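Transcription factor cep-1 (Caenorhabditis elegans, PDB 1T4W) activates transcription by binding the same DNA consensus sequence as p53, promoting germline apoptosis after DNA damage and ensuring proper meiotic chromosome segregation. Local coordinates at residues M4-L9 with I41-K46; S106-S111 with P126-A131. All coordinates share one frame; numbering follows the deposited sequence.

Contact 1: residues M4-L9 with I41-K46; sequences MEIDVL and IQVKWK
I6, I41 and V43 meet at the apolar centre of two antiparallel strands, 4-8 and 41-46, which form one edge of the four-stranded sheet in the beta-sandwich of a p53-family DNA-binding domain. With I6 CG1 anti to the backbone N (chi1 176°), the CG1 branch leans toward strand 41-46, and CG1 lies 3.7 Å from I41 CG2 and 4.1 Å from V43 CG2. Two residues back along the strand, the thioether of M4 joins the same face: SD touches V43 CG1 at 3.8 Å, while M4 and W45 run side by side in the same direction. The sulfur sits 5.2 Å from the centroid of the W45 six-membered ring, 52° off the ring normal, an oblique Met-aromatic contact. This face is the inner one, for L155, V157 and L159 of strand 152-160 and L168, A170 and I172 of strand 166-177 pack against I6, M4 and W45 from the opposing sheet. Between the strands, M4/W45 and I6/V43 are non-hydrogen-bonded pairs, alternating with the hydrogen-bonded pairs E5/K44 and D7/Q42, each closed by two backbone bonds. On the outer face the methyl L9 CD1 rests against the terminal amide of Q42, 3.4 Å from its CD, as the chain leaves the strand at the N-cap position of helix 10-13. E5 and D7 turn their carboxylates to a common partner, K29, whose ammonium forms a salt bridge with each and also donates to I6 O. K44 instead leads its amine away from strand 4-8. One ordered water closes the polar edge, donating to D7 OD2 at 2.9 Å and to Q42 O at 2.7 Å, so Q42 O accepts from both this water and D7 N.

Contact 2: residues S106-S111 with P126-A131; sequences SEHEFS and PGAVQA
H108 reaches from its loop to the start of strand 130-137, where its imidazole NE2 donates to the backbone carbonyl of Q130. The bond is 3.0 Å from NE2 to Q130 O and nearly straight, 166° at the hydrogen. The oxygen lies 2° out of the ring plane, and the nitrogen in turn lies in the carbonyl plane, so the carbonyl oxygen sits at the ring's edge and the N-H approaches within the carbonyl plane. Beside the bond, the same ring edge packs on A131, with H108 CD2 3.6 Å from A131 CB. A128 CB makes a looser, oblique approach, 4.4 Å from H108 CE1. Over one ring face lies the chain of the preceding residue: E107 CG stands 3.5 Å above the plane, displaced toward the rim. Its CG sits between the backbone N and the carbonyl carbon (chi1 65°), and from there the extended chain runs on across to strand 130-137, bringing OE2 to 3.3 Å from A131 CA. There the carboxylate oxygen accepts a hydrogen bond from the backbone N of N132, a second hold on the strand, two residues beyond the Q130 carbonyl. Farther out, S106 OG donates to H108 O at 2.7 Å, in the carbonyl plane and on a lone pair, tying S106 to the backbone of H108 within the loop. M124 also packs on H108, while L122 of strand 119-123 touches A131 and S106. The loop leads from strand 101-104, neighbour of 130-137 in the four-stranded sheet, to strand 109-113 at the edge of the seven-stranded one. The arrangement is thus a sheet-to-sheet connection of the p53-like beta-sandwich, whose H108 and E107 side chains bond backbone groups at the start of strand 130-137.

Contacts 1 and 2 lie about 12 Å apart, centre to centre, and are joined through the four-stranded sheet, in which strand 39-46 is flanked by strands 3-8 and 130-137. Residues 41-46 pair with 4-8 along one edge and meet 129-131 of contact 2 along the other: V43 N lies 2.7 Å from A131 O and W45 N 3.1 Å from V129 O, both probable hydrogen bonds. W45 links them further, since its NE1 makes a weak hydrogen bond to A128 O, 3.0 Å away. Both contacts belong to the sandwich framework, away from the zinc ion bound by C85, H88, C139 and C143.

Contact 1: residues M4-L9 with I41-K46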
loop_
_atom_site.group_PDB
_atom_site.type_symbol
_atom_site.label_atom_id
_atom_site.label_comp_id
_atom_site.label_asym_id
_atom_site.label_seq_id
_atom_site.Cartn_x
_atom_site.Cartn_y
_atom_site.Cartn_z
ATOM N N MET A 4 -7.933 -0.067 -12.480
ATOM C CA MET A 4 -6.845 -0.678 -11.728
ATOM C C MET A 4 -7.330 -0.996 -10.328
ATOM O O MET A 4 -8.151 -0.273 -9.761
ATOM C CB MET A 4 -5.601 0.218 -11.669
ATOM C CG MET A 4 -4.413 -0.455 -10.921
ATOM S SD MET A 4 -2.784 0.333 -11.180
ATOM C CE MET A 4 -3.144 1.881 -10.658
ATOM N N GLU A 5 -6.851 -2.106 -9.785
ATOM C CA GLU A 5 -7.238 -2.523 -8.448
ATOM C C GLU A 5 -6.027 -3.029 -7.714
ATOM O O GLU A 5 -5.118 -3.586 -8.334
ATOM C CB GLU A 5 -8.239 -3.682 -8.494
ATOM C CG GLU A 5 -9.601 -3.363 -9.089
ATOM C CD GLU A 5 -10.418 -2.453 -8.202
ATOM O OE1 GLU A 5 -10.404 -2.647 -6.967
ATOM O OE2 GLU A 5 -11.084 -1.549 -8.742
ATOM N N ILE A 6 -6.001 -2.812 -6.400
ATOM C CA ILE A 6 -4.927 -3.352 -5.597
ATOM C C ILE A 6 -5.625 -4.254 -4.565
ATOM O O ILE A 6 -6.660 -3.896 -4.028
ATOM C CB ILE A 6 -4.066 -2.249 -4.925
ATOM C CG1 ILE A 6 -3.029 -2.918 -4.024
ATOM C CG2 ILE A 6 -4.949 -1.235 -4.175
ATOM C CD1 ILE A 6 -1.921 -2.011 -3.516
ATOM N N ASP A 7 -5.088 -5.449 -4.334
ATOM C CA ASP A 7 -5.689 -6.373 -3.378
ATOM C C ASP A 7 -4.613 -7.239 -2.754
ATOM O O ASP A 7 -3.498 -7.305 -3.258
ATOM C CB ASP A 7 -6.681 -7.309 -4.078
ATOM C CG ASP A 7 -7.914 -6.606 -4.563
ATOM O OD1 ASP A 7 -8.816 -6.341 -3.735
ATOM O OD2 ASP A 7 -7.969 -6.318 -5.783
ATOM N N VAL A 8 -4.929 -7.914 -1.657
ATOM C CA VAL A 8 -3.933 -8.826 -1.102
ATOM C C VAL A 8 -4.263 -10.166 -1.782
ATOM O O VAL A 8 -5.349 -10.329 -2.319
ATOM C CB VAL A 8 -4.062 -8.989 0.432
ATOM C CG1 VAL A 8 -3.857 -7.631 1.130
ATOM C CG2 VAL A 8 -5.422 -9.600 0.769
ATOM N N LEU A 9 -3.325 -11.102 -1.796
ATOM C CA LEU A 9 -3.588 -12.412 -2.384
ATOM C C LEU A 9 -4.441 -13.160 -1.357
ATOM O O LEU A 9 -3.916 -13.755 -0.429
ATOM C CB LEU A 9 -2.275 -13.149 -2.620
ATOM C CG LEU A 9 -2.327 -14.513 -3.307
ATOM C CD1 LEU A 9 -3.095 -14.404 -4.630
ATOM C CD2 LEU A 9 -0.903 -15.000 -3.552
ATOM N N ILE A 41 0.697 -8.890 -2.165
ATOM C CA ILE A 41 -0.123 -7.929 -2.903
ATOM C C ILE A 41 -0.211 -8.295 -4.389
ATOM O O ILE A 41 0.741 -8.828 -4.984
ATOM C CB ILE A 41 0.476 -6.488 -2.852
ATOM C CG1 ILE A 41 0.627 -6.003 -1.401
ATOM C CG2 ILE A 41 -0.392 -5.515 -3.714
ATOM C CD1 ILE A 41 -0.706 -5.842 -0.633
ATOM N N GLN A 42 -1.364 -8.025 -4.976
ATOM C CA GLN A 42 -1.530 -8.239 -6.410
ATOM C C GLN A 42 -2.151 -6.972 -6.973
ATOM O O GLN A 42 -3.227 -6.575 -6.539
ATOM C CB GLN A 42 -2.476 -9.402 -6.699
ATOM C CG GLN A 42 -1.983 -10.736 -6.172
ATOM C CD GLN A 42 -2.651 -11.897 -6.876
ATOM O OE1 GLN A 42 -3.880 -11.951 -6.982
ATOM N NE2 GLN A 42 -1.843 -12.833 -7.370
ATOM N N VAL A 43 -1.464 -6.322 -7.906
ATOM C CA VAL A 43 -2.013 -5.119 -8.537
ATOM C C VAL A 43 -2.444 -5.521 -9.958
ATOM O O VAL A 43 -1.657 -6.087 -10.706
ATOM C CB VAL A 43 -0.963 -3.977 -8.616
ATOM C CG1 VAL A 43 -1.569 -2.749 -9.353
ATOM C CG2 VAL A 43 -0.513 -3.575 -7.184
ATOM N N LYS A 44 -3.692 -5.241 -10.321
ATOM C CA LYS A 44 -4.179 -5.614 -11.644
ATOM C C LYS A 44 -4.777 -4.410 -12.349
ATOM O O LYS A 44 -5.267 -3.476 -11.703
ATOM C CB LYS A 44 -5.246 -6.721 -11.524
ATOM C CG LYS A 44 -4.716 -8.066 -11.004
ATOM C CD LYS A 44 -5.875 -9.025 -10.749
ATOM C CE LYS A 44 -5.398 -10.440 -10.384
ATOM N NZ LYS A 44 -6.555 -11.388 -10.218
ATOM N N TRP A 45 -4.729 -4.417 -13.675
ATOM C CA TRP A 45 -5.315 -3.320 -14.428
ATOM C C TRP A 45 -5.698 -3.712 -15.849
ATOM O O TRP A 45 -5.257 -4.733 -16.365
ATOM C CB TRP A 45 -4.359 -2.109 -14.479
ATOM C CG TRP A 45 -2.998 -2.381 -15.085
ATOM C CD1 TRP A 45 -2.645 -2.278 -16.409
ATOM C CD2 TRP A 45 -1.832 -2.859 -14.399
ATOM N NE1 TRP A 45 -1.337 -2.666 -16.587
ATOM C CE2 TRP A 45 -0.814 -3.031 -15.372
ATOM C CE3 TRP A 45 -1.551 -3.162 -13.056
ATOM C CZ2 TRP A 45 0.469 -3.493 -15.047
ATOM C CZ3 TRP A 45 -0.277 -3.625 -12.725
ATOM C CH2 TRP A 45 0.723 -3.786 -13.723
ATOM N N LYS A 46 -6.553 -2.888 -16.446
ATOM C CA LYS A 46 -6.969 -3.043 -17.826
ATOM C C LYS A 46 -6.717 -1.676 -18.472
ATOM O O LYS A 46 -7.134 -0.636 -17.951
ATOM C CB LYS A 46 -8.440 -3.396 -17.949
ATOM C CG LYS A 46 -8.826 -3.645 -19.401
ATOM C CD LYS A 46 -10.085 -2.888 -19.759
ATOM C CE LYS A 46 -10.285 -2.827 -21.271
ATOM N NZ LYS A 46 -11.518 -2.062 -21.616
HETATM O O HOH W 1 -5.704 -7.076 -7.376
#

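Contact 2: residues S106-S111 with P126-A131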
loop_
_atom_site.group_PDB
_atom_site.type_symbol
_atom_site.label_atom_id
_atom_site.label_comp_id
_atom_site.label_asym_id
_atom_site.label_seq_id
_atom_site.Cartn_x
_atom_site.Cartn_y
_atom_site.Cartn_z
ATOM N N SER A 106 9.412 -9.603 -5.571
ATOM C CA SER A 106 8.756 -8.874 -6.639
ATOM C C SER A 106 9.050 -9.560 -7.944
ATOM O O SER A 106 10.229 -9.818 -8.273
ATOM C CB SER A 106 9.287 -7.432 -6.716
ATOM O OG SER A 106 8.671 -6.741 -7.792
ATOM N N GLU A 107 7.990 -9.851 -8.690
ATOM C CA GLU A 107 8.147 -10.494 -9.983
ATOM C C GLU A 107 8.773 -9.463 -10.933
ATOM O O GLU A 107 9.493 -9.820 -11.853
ATOM C CB GLU A 107 6.791 -10.964 -10.530
ATOM C CG GLU A 107 5.845 -9.815 -10.847
ATOM C CD GLU A 107 4.667 -10.231 -11.719
ATOM O OE1 GLU A 107 4.881 -10.949 -12.722
ATOM O OE2 GLU A 107 3.529 -9.828 -11.413
ATOM N N HIS A 108 8.506 -8.181 -10.688
ATOM C CA HIS A 108 9.042 -7.108 -11.515
ATOM C C HIS A 108 10.298 -6.458 -10.967
ATOM O O HIS A 108 10.508 -6.391 -9.749
ATOM C CB HIS A 108 7.975 -6.028 -11.720
ATOM C CG HIS A 108 6.828 -6.482 -12.564
ATOM N ND1 HIS A 108 6.985 -6.870 -13.875
ATOM C CD2 HIS A 108 5.505 -6.594 -12.294
ATOM C CE1 HIS A 108 5.808 -7.197 -14.379
ATOM N NE2 HIS A 108 4.894 -7.038 -13.439
ATOM N N GLU A 109 11.140 -5.979 -11.877
ATOM C CA GLU A 109 12.353 -5.279 -11.481
ATOM C C GLU A 109 11.852 -3.990 -10.839
ATOM O O GLU A 109 10.821 -3.464 -11.257
ATOM C CB GLU A 109 13.187 -4.929 -12.721
ATOM C CG GLU A 109 14.265 -3.887 -12.471
ATOM C CD GLU A 109 14.972 -3.455 -13.755
ATOM O OE1 GLU A 109 14.625 -3.954 -14.852
ATOM O OE2 GLU A 109 15.873 -2.606 -13.662
ATOM N N PHE A 110 12.565 -3.470 -9.839
ATOM C CA PHE A 110 12.131 -2.219 -9.204
ATOM C C PHE A 110 13.327 -1.387 -8.782
ATOM O O PHE A 110 14.446 -1.892 -8.713
ATOM C CB PHE A 110 11.248 -2.507 -7.970
ATOM C CG PHE A 110 11.973 -3.227 -6.859
ATOM C CD1 PHE A 110 12.688 -2.511 -5.889
ATOM C CD2 PHE A 110 11.952 -4.621 -6.791
ATOM C CE1 PHE A 110 13.372 -3.181 -4.856
ATOM C CE2 PHE A 110 12.627 -5.300 -5.773
ATOM C CZ PHE A 110 13.339 -4.580 -4.800
ATOM N N SER A 111 13.075 -0.104 -8.537
ATOM C CA SER A 111 14.079 0.844 -8.072
ATOM C C SER A 111 13.392 1.644 -6.965
ATOM O O SER A 111 12.176 1.581 -6.807
ATOM C CB SER A 111 14.509 1.805 -9.181
ATOM O OG SER A 111 13.421 2.631 -9.582
ATOM N N PRO A 126 5.742 -3.597 -21.989
ATOM C CA PRO A 126 4.498 -3.426 -22.733
ATOM C C PRO A 126 3.716 -4.705 -22.605
ATOM O O PRO A 126 4.286 -5.794 -22.660
ATOM C CB PRO A 126 4.979 -3.179 -24.165
ATOM C CG PRO A 126 6.326 -2.538 -23.959
ATOM C CD PRO A 126 6.908 -3.395 -22.869
ATOM N N GLY A 127 2.418 -4.568 -22.405
ATOM C CA GLY A 127 1.568 -5.729 -22.266
ATOM C C GLY A 127 1.391 -6.240 -20.842
ATOM O O GLY A 127 0.525 -7.078 -20.609
ATOM N N ALA A 128 2.200 -5.780 -19.886
ATOM C CA ALA A 128 2.027 -6.272 -18.518
ATOM C C ALA A 128 0.677 -5.765 -18.005
ATOM O O ALA A 128 0.303 -4.619 -18.260
ATOM C CB ALA A 128 3.172 -5.783 -17.627
ATOM N N VAL A 129 -0.076 -6.615 -17.316
ATOM C CA VAL A 129 -1.385 -6.208 -16.796
ATOM C C VAL A 129 -1.539 -6.576 -15.316
ATOM O O VAL A 129 -2.625 -6.478 -14.746
ATOM C CB VAL A 129 -2.538 -6.859 -17.593
ATOM C CG1 VAL A 129 -2.528 -6.360 -19.053
ATOM C CG2 VAL A 129 -2.383 -8.392 -17.560
ATOM N N GLN A 130 -0.451 -7.011 -14.694
ATOM C CA GLN A 130 -0.518 -7.369 -13.282
ATOM C C GLN A 130 0.843 -7.231 -12.652
ATOM O O GLN A 130 1.867 -7.310 -13.322
ATOM C CB GLN A 130 -1.011 -8.819 -13.103
ATOM C CG GLN A 130 -1.301 -9.224 -11.640
ATOM C CD GLN A 130 -2.094 -10.528 -11.536
ATOM O OE1 GLN A 130 -2.977 -10.772 -12.342
ATOM N NE2 GLN A 130 -1.793 -11.352 -10.532
ATOM N N ALA A 131 0.865 -6.979 -11.354
ATOM C CA ALA A 131 2.139 -6.908 -10.679
ATOM C C ALA A 131 1.931 -7.598 -9.351
ATOM O O ALA A 131 1.006 -7.261 -8.609
ATOM C CB ALA A 131 2.571 -5.462 -10.460
#